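Local atomic coordinates of receptor-like protein kinase ANXUR1 (Arabidopsis thaliana, PDB entry 6FIG), a protein that acts as a plant receptor kinase of the malectin-like family in reproduction, its tandem malectin-like ectodomain probably sensing signals outside the cell. Residues L4-T10 against W22-F28; Y52-F58 against F150-N154; L170-T174 against I303-A308. One frame throughout, in Å; residues are numbered along the deposited sequence.

In the fold
Contacts 1 and 2 illustrate how a metal can tie neighbouring strands together. Their centres lie 11 Å apart and both supply ligands to one calcium ion, Ser7 and Cys8 from contact 1, Thr54 and Asn154 from contact 2, with Pro51 completing the protein share. Strand 4-7 pairs with strand 151-161 as well as with strand 21-24, and the two contacts are further joined by a salt bridge from Asp25 OD2 to Arg56 NE at 2.8 Å. Contact 3 stands apart, on the opposite side of the chain's centre: its centre is 43 Å from that of contact 1 and 41 Å from that of contact 2. Contact 3 instead lies beside a glycan pocket, to which Asn305 and Thr307 belong.

Contact 1 (L4-T10 against W22-F28); sequences LALSCGT and WEPDTKF. With CA (calcium ion), chain I; EDO (1,2-ethanediol), chain J.
Leu6 meets Asp25, Glu23 and Phe28, each with a different part of its side chain. Its CB packs on Asp25 CB. With CG anti to the carbonyl carbon (chi1 -50°), CD1 meets Phe28 CD2, while CD2 lies 3.6 Å from Glu23 CG and also touches Phe28 CE2. Leu4 approaches the same phenyl ring differently, CD1 sitting over a face at 3.7 Å from the Phe28 centroid.

Leu6 and Glu23 form a parallel bridge: Glu23 N donates to Ala5 O at 2.9 Å, and Ser7 N to Glu23 O at 2.8 Å. Ala5 CB makes a CH-pi contact over the six-membered ring of Trp22, whose edge reaches Leu6 O. At the end of strand 4-7 a type II turn runs from Ser7 to Thr10, where Thr10 OG1 donates to Ser7 O at 2.7 Å.

Ser7 OG and Cys8 O bind calcium, at 2.6 Å and 2.5 Å. Asp25 OD1 accepts a weak bond from Gly9 N, whereas its OD2 is held by Tyr64 and Arg56. Asp25 thus joins the turn, weakly, to a buried salt bridge with Arg56, which would be expected to favour the ionised carboxylate.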
loop_
_atom_site.group_PDB
_atom_site.type_symbol
_atom_site.label_atom_id
_atom_site.label_comp_id
_atom_site.label_asym_id
_atom_site.label_seq_id
_atom_site.Cartn_x
_atom_site.Cartn_y
_atom_site.Cartn_z
ATOM N N LEU A 4 1.569 -2.002 10.702
ATOM C CA LEU A 4 0.776 -3.082 11.274
ATOM C C LEU A 4 -0.696 -2.762 11.304
ATOM O O LEU A 4 -1.085 -1.612 11.570
ATOM C CB LEU A 4 1.217 -3.337 12.710
ATOM C CG LEU A 4 2.662 -3.756 12.938
ATOM C CD1 LEU A 4 2.890 -3.973 14.424
ATOM C CD2 LEU A 4 2.973 -5.022 12.177
ATOM N N ALA A 5 -1.517 -3.788 11.068
ATOM C CA ALA A 5 -2.938 -3.729 11.335
ATOM C C ALA A 5 -3.228 -5.010 12.115
ATOM O O ALA A 5 -3.274 -6.117 11.542
ATOM C CB ALA A 5 -3.738 -3.670 10.060
ATOM N N LEU A 6 -3.357 -4.854 13.430
ATOM C CA LEU A 6 -3.510 -5.970 14.353
ATOM C C LEU A 6 -4.959 -6.083 14.779
ATOM O O LEU A 6 -5.531 -5.125 15.315
ATOM C CB LEU A 6 -2.644 -5.769 15.583
ATOM C CG LEU A 6 -1.178 -5.414 15.356
ATOM C CD1 LEU A 6 -0.478 -5.230 16.688
ATOM C CD2 LEU A 6 -0.496 -6.477 14.493
ATOM N N SER A 7 -5.570 -7.238 14.523
ATOM C CA SER A 7 -6.916 -7.481 15.020
ATOM C C SER A 7 -6.745 -8.259 16.305
ATOM O O SER A 7 -6.341 -9.430 16.289
ATOM C CB SER A 7 -7.785 -8.251 14.032
ATOM O OG SER A 7 -9.098 -8.377 14.578
ATOM N N CYS A 8 -7.001 -7.590 17.420
ATOM C CA CYS A 8 -6.718 -8.147 18.714
ATOM C C CYS A 8 -7.727 -9.246 19.016
ATOM O O CYS A 8 -8.914 -9.090 18.721
ATOM C CB CYS A 8 -6.766 -7.046 19.758
ATOM S SG CYS A 8 -5.670 -5.703 19.279
ATOM N N GLY A 9 -7.225 -10.354 19.531
ATOM C CA GLY A 9 -8.050 -11.508 19.877
ATOM C C GLY A 9 -8.262 -12.519 18.764
ATOM O O GLY A 9 -9.039 -13.463 18.935
ATOM N N THR A 10 -7.593 -12.343 17.626
ATOM C CA THR A 10 -7.667 -13.303 16.521
ATOM C C THR A 10 -6.445 -14.200 16.540
ATOM O O THR A 10 -5.423 -13.876 17.146
ATOM C CB THR A 10 -7.759 -12.606 15.142
ATOM O OG1 THR A 10 -6.630 -11.745 14.939
ATOM C CG2 THR A 10 -9.036 -11.788 15.018
ATOM N N TRP A 22 -5.530 -7.710 7.981
ATOM C CA TRP A 22 -5.265 -7.667 9.416
ATOM C C TRP A 22 -4.604 -8.978 9.847
ATOM O O TRP A 22 -4.792 -10.027 9.212
ATOM C CB TRP A 22 -6.562 -7.506 10.200
ATOM C CG TRP A 22 -7.301 -6.233 9.981
ATOM C CD1 TRP A 22 -8.083 -5.914 8.922
ATOM C CD2 TRP A 22 -7.349 -5.107 10.866
ATOM N NE1 TRP A 22 -8.632 -4.666 9.091
ATOM C CE2 TRP A 22 -8.191 -4.144 10.273
ATOM C CE3 TRP A 22 -6.758 -4.817 12.096
ATOM C CZ2 TRP A 22 -8.466 -2.908 10.873
ATOM C CZ3 TRP A 22 -7.035 -3.587 12.692
ATOM C CH2 TRP A 22 -7.865 -2.643 12.068
ATOM N N GLU A 23 -3.824 -8.902 10.920
ATOM C CA GLU A 23 -3.154 -10.064 11.493
ATOM C C GLU A 23 -3.358 -10.118 13.001
ATOM O O GLU A 23 -3.733 -9.121 13.612
ATOM C CB GLU A 23 -1.657 -10.048 11.164
ATOM C CG GLU A 23 -0.845 -8.955 11.850
ATOM C CD GLU A 23 0.625 -9.034 11.502
ATOM O OE1 GLU A 23 1.259 -10.059 11.798
ATOM O OE2 GLU A 23 1.149 -8.082 10.916
ATOM N N PRO A 24 -3.119 -11.297 13.616
ATOM C CA PRO A 24 -3.204 -11.369 15.068
ATOM C C PRO A 24 -2.228 -10.444 15.789
ATOM O O PRO A 24 -1.127 -10.167 15.280
ATOM C CB PRO A 24 -2.839 -12.824 15.364
ATOM C CG PRO A 24 -3.237 -13.565 14.136
ATOM C CD PRO A 24 -2.864 -12.626 13.024
ATOM N N ASP A 25 -2.635 -9.982 16.972
ATOM C CA ASP A 25 -1.809 -9.082 17.777
ATOM C C ASP A 25 -0.770 -9.791 18.632
ATOM O O ASP A 25 0.089 -9.141 19.224
ATOM C CB ASP A 25 -2.690 -8.191 18.657
ATOM C CG ASP A 25 -3.447 -8.963 19.731
ATOM O OD1 ASP A 25 -3.752 -10.159 19.529
ATOM O OD2 ASP A 25 -3.768 -8.371 20.777
ATOM N N THR A 26 -0.845 -11.124 18.669
ATOM C CA THR A 26 -0.139 -11.959 19.640
ATOM C C THR A 26 1.361 -11.682 19.806
ATOM O O THR A 26 1.815 -11.422 20.922
ATOM C CB THR A 26 -0.407 -13.443 19.310
ATOM O OG1 THR A 26 -1.820 -13.676 19.438
ATOM C CG2 THR A 26 0.339 -14.375 20.248
ATOM N N LYS A 27 2.089 -11.660 18.692
ATOM C CA LYS A 27 3.535 -11.441 18.683
ATOM C C LYS A 27 3.978 -10.118 19.314
ATOM O O LYS A 27 5.125 -9.994 19.739
ATOM C CB LYS A 27 4.074 -11.477 17.243
ATOM C CG LYS A 27 4.068 -12.850 16.589
ATOM C CD LYS A 27 4.761 -12.829 15.230
ATOM C CE LYS A 27 4.183 -11.792 14.279
ATOM N NZ LYS A 27 4.689 -12.012 12.892
ATOM N N PHE A 28 3.086 -9.124 19.345
ATOM C CA PHE A 28 3.449 -7.809 19.827
ATOM C C PHE A 28 3.082 -7.547 21.273
ATOM O O PHE A 28 3.475 -6.529 21.800
ATOM C CB PHE A 28 2.830 -6.761 18.907
ATOM C CG PHE A 28 3.245 -6.933 17.492
ATOM C CD1 PHE A 28 4.505 -6.526 17.080
ATOM C CD2 PHE A 28 2.425 -7.595 16.586
ATOM C CE1 PHE A 28 4.919 -6.728 15.773
ATOM C CE2 PHE A 28 2.834 -7.799 15.275
ATOM C CZ PHE A 28 4.090 -7.381 14.875
HETATM CA CA CA I . -10.204 -7.878 16.923
HETATM C C1 EDO J . -1.031 -7.187 7.773
HETATM O O1 EDO J . -2.254 -7.385 8.487
HETATM C C2 EDO J . -0.374 -5.968 8.395
HETATM O O2 EDO J . -0.271 -6.118 9.811
#

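Contact 2 (Y52-F58 against F150-N154); sequences YMTARIF and FAFIN. With CA (calcium ion), chain I.
Asn154 and Thr54 meet at a calcium ion that closes one end of an antiparallel strand pair in the malectin-like fold. Thr54 chelates the metal through both O and OG1, each at 2.4 Å, and Asn154 adds its backbone O. With OG1 between the backbone N and the carbonyl carbon (chi1 46°), the hydroxyl is set beside the carbonyl, and O and OG1 of the one residue both reach the calcium ion. Ser7, Cys8 and Pro51 supply the other protein ligands.

Thr54 O has a second task: it accepts a bond of 2.9 Å from Asn154 ND2, which approaches from above the carbonyl plane, with an N-H...O angle of 144°. The amide is fixed further by Tyr81 N at OD1 and Tyr85 OH at ND2. Further along, Arg56 and Ile153 form a hydrogen-bonded pair with bonds in both directions, and Phe58 and Ala151 form another. The bond from Phe58 N to Ala151 O is nearly straight, at 174°.

Packing differs on the two faces of the pair. On the one with Ile57 and Phe152, the isoleucine divides its branches: CD1 reaches Phe152 CB at 3.7 Å, while CG2 touches Phe150 CD1, the two side chains crossing at a slant. On the other, Phe58 and Ile153 lie side by side and point the same way. Arg56 starts on this second face, then bends away at its third torsion to its salt bridge with Asp25. Ala151 CB sits near the plane of the Phe58 ring, at its edge, and Ile153 CG2 approaches Phe58 CE2 to 3.7 Å.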
loop_
_atom_site.group_PDB
_atom_site.type_symbol
_atom_site.label_atom_id
_atom_site.label_comp_id
_atom_site.label_asym_id
_atom_site.label_seq_id
_atom_site.Cartn_x
_atom_site.Cartn_y
_atom_site.Cartn_z
ATOM N N TYR A 52 -13.674 -5.735 14.597
ATOM C CA TYR A 52 -14.569 -5.395 15.707
ATOM C C TYR A 52 -15.130 -6.552 16.547
ATOM O O TYR A 52 -15.365 -6.352 17.731
ATOM C CB TYR A 52 -15.729 -4.532 15.204
ATOM C CG TYR A 52 -15.281 -3.239 14.569
ATOM C CD1 TYR A 52 -14.789 -2.192 15.348
ATOM C CD2 TYR A 52 -15.336 -3.063 13.183
ATOM C CE1 TYR A 52 -14.374 -1.007 14.766
ATOM C CE2 TYR A 52 -14.925 -1.876 12.595
ATOM C CZ TYR A 52 -14.453 -0.856 13.389
ATOM O OH TYR A 52 -14.019 0.315 12.821
ATOM N N MET A 53 -15.352 -7.735 15.965
ATOM C CA MET A 53 -16.013 -8.818 16.696
ATOM C C MET A 53 -15.089 -9.601 17.618
ATOM O O MET A 53 -15.555 -10.462 18.352
ATOM C CB MET A 53 -16.736 -9.775 15.737
ATOM C CG MET A 53 -17.965 -9.141 15.107
ATOM S SD MET A 53 -19.263 -8.743 16.304
ATOM C CE MET A 53 -19.930 -10.360 16.665
ATOM N N THR A 54 -13.794 -9.304 17.595
ATOM C CA THR A 54 -12.835 -9.982 18.443
ATOM C C THR A 54 -12.095 -8.944 19.250
ATOM O O THR A 54 -11.789 -7.876 18.741
ATOM C CB THR A 54 -11.840 -10.768 17.589
ATOM O OG1 THR A 54 -11.384 -9.927 16.506
ATOM C CG2 THR A 54 -12.505 -12.007 17.044
ATOM N N ALA A 55 -11.787 -9.267 20.500
ATOM C CA ALA A 55 -11.082 -8.349 21.372
ATOM C C ALA A 55 -10.070 -9.089 22.196
ATOM O O ALA A 55 -10.125 -10.309 22.325
ATOM C CB ALA A 55 -12.065 -7.612 22.274
ATOM N N ARG A 56 -9.127 -8.331 22.730
ATOM C CA ARG A 56 -8.309 -8.791 23.825
ATOM C C ARG A 56 -8.799 -8.035 25.060
ATOM O O ARG A 56 -9.046 -6.835 24.986
ATOM C CB ARG A 56 -6.843 -8.489 23.546
ATOM C CG ARG A 56 -5.920 -9.094 24.579
ATOM C CD ARG A 56 -4.472 -9.058 24.159
ATOM N NE ARG A 56 -4.212 -9.940 23.023
ATOM C CZ ARG A 56 -4.080 -11.262 23.071
ATOM N NH1 ARG A 56 -4.198 -11.945 24.211
ATOM N NH2 ARG A 56 -3.830 -11.912 21.936
ATOM N N ILE A 57 -8.894 -8.730 26.186
ATOM C CA ILE A 57 -9.418 -8.172 27.430
ATOM C C ILE A 57 -8.283 -8.168 28.466
ATOM O O ILE A 57 -7.626 -9.191 28.657
ATOM C CB ILE A 57 -10.580 -9.022 27.982
ATOM C CG1 ILE A 57 -11.635 -9.332 26.896
ATOM C CG2 ILE A 57 -11.246 -8.319 29.165
ATOM C CD1 ILE A 57 -12.318 -8.128 26.300
ATOM N N PHE A 58 -8.065 -7.014 29.105
ATOM C CA PHE A 58 -7.032 -6.826 30.121
ATOM C C PHE A 58 -7.683 -6.519 31.460
ATOM O O PHE A 58 -8.407 -5.537 31.584
ATOM C CB PHE A 58 -6.096 -5.657 29.754
ATOM C CG PHE A 58 -5.485 -5.758 28.391
ATOM C CD1 PHE A 58 -4.604 -6.779 28.104
ATOM C CD2 PHE A 58 -5.777 -4.811 27.408
ATOM C CE1 PHE A 58 -4.007 -6.873 26.856
ATOM C CE2 PHE A 58 -5.186 -4.906 26.149
ATOM C CZ PHE A 58 -4.310 -5.942 25.881
ATOM N N PHE A 150 -11.954 -2.951 33.732
ATOM C CA PHE A 150 -11.089 -3.680 32.817
ATOM C C PHE A 150 -10.893 -2.859 31.537
ATOM O O PHE A 150 -11.643 -1.919 31.248
ATOM C CB PHE A 150 -11.665 -5.065 32.509
ATOM C CG PHE A 150 -12.958 -5.037 31.739
ATOM C CD1 PHE A 150 -12.960 -5.189 30.358
ATOM C CD2 PHE A 150 -14.170 -4.856 32.394
ATOM C CE1 PHE A 150 -14.149 -5.155 29.642
ATOM C CE2 PHE A 150 -15.362 -4.843 31.692
ATOM C CZ PHE A 150 -15.354 -4.988 30.312
ATOM N N ALA A 151 -9.871 -3.221 30.789
ATOM C CA ALA A 151 -9.582 -2.580 29.502
ATOM C C ALA A 151 -9.832 -3.584 28.401
ATOM O O ALA A 151 -9.812 -4.796 28.615
ATOM C CB ALA A 151 -8.151 -2.073 29.477
ATOM N N PHE A 152 -10.067 -3.085 27.200
ATOM C CA PHE A 152 -10.213 -3.952 26.041
ATOM C C PHE A 152 -9.769 -3.207 24.815
ATOM O O PHE A 152 -9.670 -1.968 24.816
ATOM C CB PHE A 152 -11.659 -4.477 25.886
ATOM C CG PHE A 152 -12.638 -3.459 25.398
ATOM C CD1 PHE A 152 -13.119 -2.466 26.247
ATOM C CD2 PHE A 152 -13.076 -3.469 24.080
ATOM C CE1 PHE A 152 -14.013 -1.507 25.791
ATOM C CE2 PHE A 152 -13.969 -2.517 23.618
ATOM C CZ PHE A 152 -14.437 -1.533 24.468
ATOM N N ILE A 153 -9.482 -3.971 23.774
ATOM C CA ILE A 153 -9.059 -3.402 22.488
ATOM C C ILE A 153 -9.473 -4.392 21.402
ATOM O O ILE A 153 -9.325 -5.604 21.572
ATOM C CB ILE A 153 -7.525 -3.136 22.482
ATOM C CG1 ILE A 153 -7.045 -2.499 21.166
ATOM C CG2 ILE A 153 -6.729 -4.404 22.799
ATOM C CD1 ILE A 153 -7.517 -1.071 20.943
ATOM N N ASN A 154 -9.997 -3.884 20.291
ATOM C CA ASN A 154 -10.374 -4.744 19.161
ATOM C C ASN A 154 -9.373 -4.725 18.020
ATOM O O ASN A 154 -9.164 -5.740 17.343
ATOM C CB ASN A 154 -11.745 -4.365 18.646
ATOM C CG ASN A 154 -12.804 -4.495 19.712
ATOM O OD1 ASN A 154 -13.045 -3.552 20.457
ATOM N ND2 ASN A 154 -13.421 -5.671 19.807
HETATM CA CA CA I . -10.204 -7.878 16.923
#

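Contact 3 (L170-T174 against I303-A308); sequences LVGFT and INNRTA. With NAG (2-acetamido-2-deoxy-beta-D-glucopyranose), chain D; NAG (2-acetamido-2-deoxy-beta-D-glucopyranose), chain B.
Gly172 N donates to Thr307 O at 2.9 Å, the one hydrogen bond between the two segments. It is somewhat bent, with an N-H...O angle of 145°, and the donor is tilted from the carbonyl plane. Gly172 belongs to a type II turn from Leu170 to Phe173, where its positive phi suits glycine. The Arg306 side chain lies close against this glycine-containing turn.

Val171, the residue before Gly172 in the turn, packs beside this bond. Its CG1, anti to the backbone N (chi1 170°), packs on Arg306 CB at 3.5 Å and also touches Thr307 O. The other branch, CG2, meets Ile303 CD1 at 3.8 Å, the two side chains crossing at about a right angle. Tyr332 of strand 327-336 packs against both Val171 and Ile303.

Arg306 bends at its third torsion (chi3 74°) and carries its guanidinium across the turn. Val171 O lies over one face of that group, 3.3 Å from NH2, at an angle too poor for a hydrogen bond. NH2 also comes within 3.4 Å of Phe173 CE2. The guanidinium and phenyl planes are nearly perpendicular, and the phenyl carbons CE2 and CZ lie at the guanidinium edge.

The opposite segment makes its own tight reversal, a type I' turn from Ile303 to Arg306, closed by paired backbone bonds between those two residues. At its corner Asn305 O accepts a weak bond from N2 of one N-acetylglucosamine, and a methyl carbon of that sugar lies near Thr307 OG1. This is a two-residue beta-hairpin, its tip forming part of a glycan pocket and its flank packed against a glycine-containing turn.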
loop_
_atom_site.group_PDB
_atom_site.type_symbol
_atom_site.label_atom_id
_atom_site.label_comp_id
_atom_site.label_asym_id
_atom_site.label_seq_id
_atom_site.Cartn_x
_atom_site.Cartn_y
_atom_site.Cartn_z
ATOM N N LEU A 170 -2.863 31.439 14.316
ATOM C CA LEU A 170 -3.773 31.587 15.447
ATOM C C LEU A 170 -4.895 32.534 15.058
ATOM O O LEU A 170 -4.642 33.676 14.657
ATOM C CB LEU A 170 -3.062 32.064 16.716
ATOM C CG LEU A 170 -2.475 30.915 17.547
ATOM C CD1 LEU A 170 -1.349 31.414 18.442
ATOM C CD2 LEU A 170 -3.553 30.214 18.377
ATOM N N VAL A 171 -6.113 32.029 15.173
ATOM C CA VAL A 171 -7.329 32.739 14.795
ATOM C C VAL A 171 -7.480 34.012 15.625
ATOM O O VAL A 171 -7.162 34.033 16.814
ATOM C CB VAL A 171 -8.560 31.822 14.992
ATOM C CG1 VAL A 171 -9.858 32.604 14.844
ATOM C CG2 VAL A 171 -8.518 30.677 13.992
ATOM N N GLY A 172 -7.939 35.080 14.979
ATOM C CA GLY A 172 -8.205 36.336 15.673
ATOM C C GLY A 172 -6.961 37.100 16.096
ATOM O O GLY A 172 -7.076 38.101 16.805
ATOM N N PHE A 173 -5.779 36.625 15.683
ATOM C CA PHE A 173 -4.501 37.319 15.865
ATOM C C PHE A 173 -3.859 37.336 14.485
ATOM O O PHE A 173 -4.262 36.560 13.627
ATOM C CB PHE A 173 -3.598 36.575 16.855
ATOM C CG PHE A 173 -4.218 36.360 18.214
ATOM C CD1 PHE A 173 -4.523 37.443 19.041
ATOM C CD2 PHE A 173 -4.480 35.077 18.679
ATOM C CE1 PHE A 173 -5.091 37.242 20.298
ATOM C CE2 PHE A 173 -5.036 34.864 19.935
ATOM C CZ PHE A 173 -5.344 35.948 20.747
ATOM N N THR A 174 -2.895 38.228 14.252
ATOM C CA THR A 174 -2.157 38.242 12.981
ATOM C C THR A 174 -0.669 38.051 13.258
ATOM O O THR A 174 -0.119 38.650 14.208
ATOM C CB THR A 174 -2.403 39.533 12.157
ATOM O OG1 THR A 174 -1.599 40.601 12.659
ATOM C CG2 THR A 174 -3.889 39.941 12.184
ATOM N N ILE A 303 -13.893 31.348 12.754
ATOM C CA ILE A 303 -13.753 30.138 13.566
ATOM C C ILE A 303 -14.086 30.556 14.997
ATOM O O ILE A 303 -13.448 31.456 15.538
ATOM C CB ILE A 303 -12.329 29.524 13.469
ATOM C CG1 ILE A 303 -12.083 28.991 12.055
ATOM C CG2 ILE A 303 -12.164 28.389 14.483
ATOM C CD1 ILE A 303 -10.663 28.560 11.730
ATOM N N ASN A 304 -15.104 29.937 15.592
ATOM C CA ASN A 304 -15.582 30.290 16.937
ATOM C C ASN A 304 -15.836 31.775 17.064
ATOM O O ASN A 304 -15.386 32.423 18.014
ATOM C CB ASN A 304 -14.623 29.774 18.034
ATOM C CG ASN A 304 -14.805 28.308 18.294
ATOM O OD1 ASN A 304 -15.314 27.609 17.442
ATOM N ND2 ASN A 304 -14.349 27.820 19.448
ATOM N N ASN A 305 -16.537 32.300 16.055
ATOM C CA ASN A 305 -16.929 33.713 15.961
ATOM C C ASN A 305 -15.770 34.701 15.830
ATOM O O ASN A 305 -16.000 35.914 15.876
ATOM C CB ASN A 305 -17.853 34.108 17.127
ATOM C CG ASN A 305 -19.079 33.223 17.220
ATOM O OD1 ASN A 305 -19.610 32.762 16.198
ATOM N ND2 ASN A 305 -19.541 32.975 18.449
ATOM N N ARG A 306 -14.553 34.205 15.617
ATOM C CA ARG A 306 -13.383 35.043 15.470
ATOM C C ARG A 306 -12.881 34.963 14.029
ATOM O O ARG A 306 -13.191 34.023 13.297
ATOM C CB ARG A 306 -12.314 34.594 16.435
ATOM C CG ARG A 306 -12.750 34.769 17.883
ATOM C CD ARG A 306 -11.867 33.960 18.786
ATOM N NE ARG A 306 -10.554 34.573 18.913
ATOM C CZ ARG A 306 -9.576 34.122 19.692
ATOM N NH1 ARG A 306 -9.738 33.016 20.422
ATOM N NH2 ARG A 306 -8.423 34.792 19.741
ATOM N N THR A 307 -12.098 35.959 13.639
ATOM C CA THR A 307 -11.686 36.133 12.243
ATOM C C THR A 307 -10.525 35.220 11.890
ATOM O O THR A 307 -9.463 35.278 12.520
ATOM C CB THR A 307 -11.331 37.626 11.965
ATOM O OG1 THR A 307 -12.515 38.418 12.051
ATOM C CG2 THR A 307 -10.724 37.810 10.574
ATOM N N ALA A 308 -10.735 34.349 10.900
ATOM C CA ALA A 308 -9.674 33.562 10.304
ATOM C C ALA A 308 -9.157 34.203 9.006
ATOM O O ALA A 308 -7.945 34.287 8.787
ATOM C CB ALA A 308 -10.154 32.146 10.058
HETATM C C1 NAG D . -20.354 38.002 14.135
HETATM C C2 NAG D . -19.282 38.802 14.851
HETATM C C3 NAG D . -19.584 38.740 16.344
HETATM C C4 NAG D . -21.005 39.234 16.646
HETATM C C5 NAG D . -22.052 38.603 15.713
HETATM C C6 NAG D . -23.391 39.333 15.788
HETATM C C7 NAG D . -17.117 38.814 13.666
HETATM C C8 NAG D . -15.773 38.154 13.555
HETATM N N2 NAG D . -17.939 38.299 14.588
HETATM O O3 NAG D . -18.624 39.536 17.045
HETATM O O4 NAG D . -21.319 38.936 18.018
HETATM O O5 NAG D . -21.618 38.621 14.344
HETATM O O6 NAG D . -23.436 40.388 14.816
HETATM O O7 NAG D . -17.418 39.754 12.944
HETATM C C1 NAG B . -21.429 35.193 9.897
HETATM C C2 NAG B . -22.298 36.417 10.097
HETATM C C3 NAG B . -21.567 37.486 10.902
HETATM C C4 NAG B . -20.893 36.912 12.136
HETATM C C5 NAG B . -20.003 35.747 11.726
HETATM C C6 NAG B . -19.190 35.111 12.848
HETATM C C7 NAG B . -23.847 36.842 8.229
HETATM C C8 NAG B . -23.948 37.394 6.829
HETATM N N2 NAG B . -22.622 36.901 8.759
HETATM O O3 NAG B . -22.506 38.485 11.299
HETATM O O4 NAG B . -20.069 37.915 12.737
HETATM O O5 NAG B . -20.868 34.780 11.145
HETATM O O6 NAG B . -20.036 34.399 13.757
HETATM O O7 NAG B . -24.821 36.386 8.821
#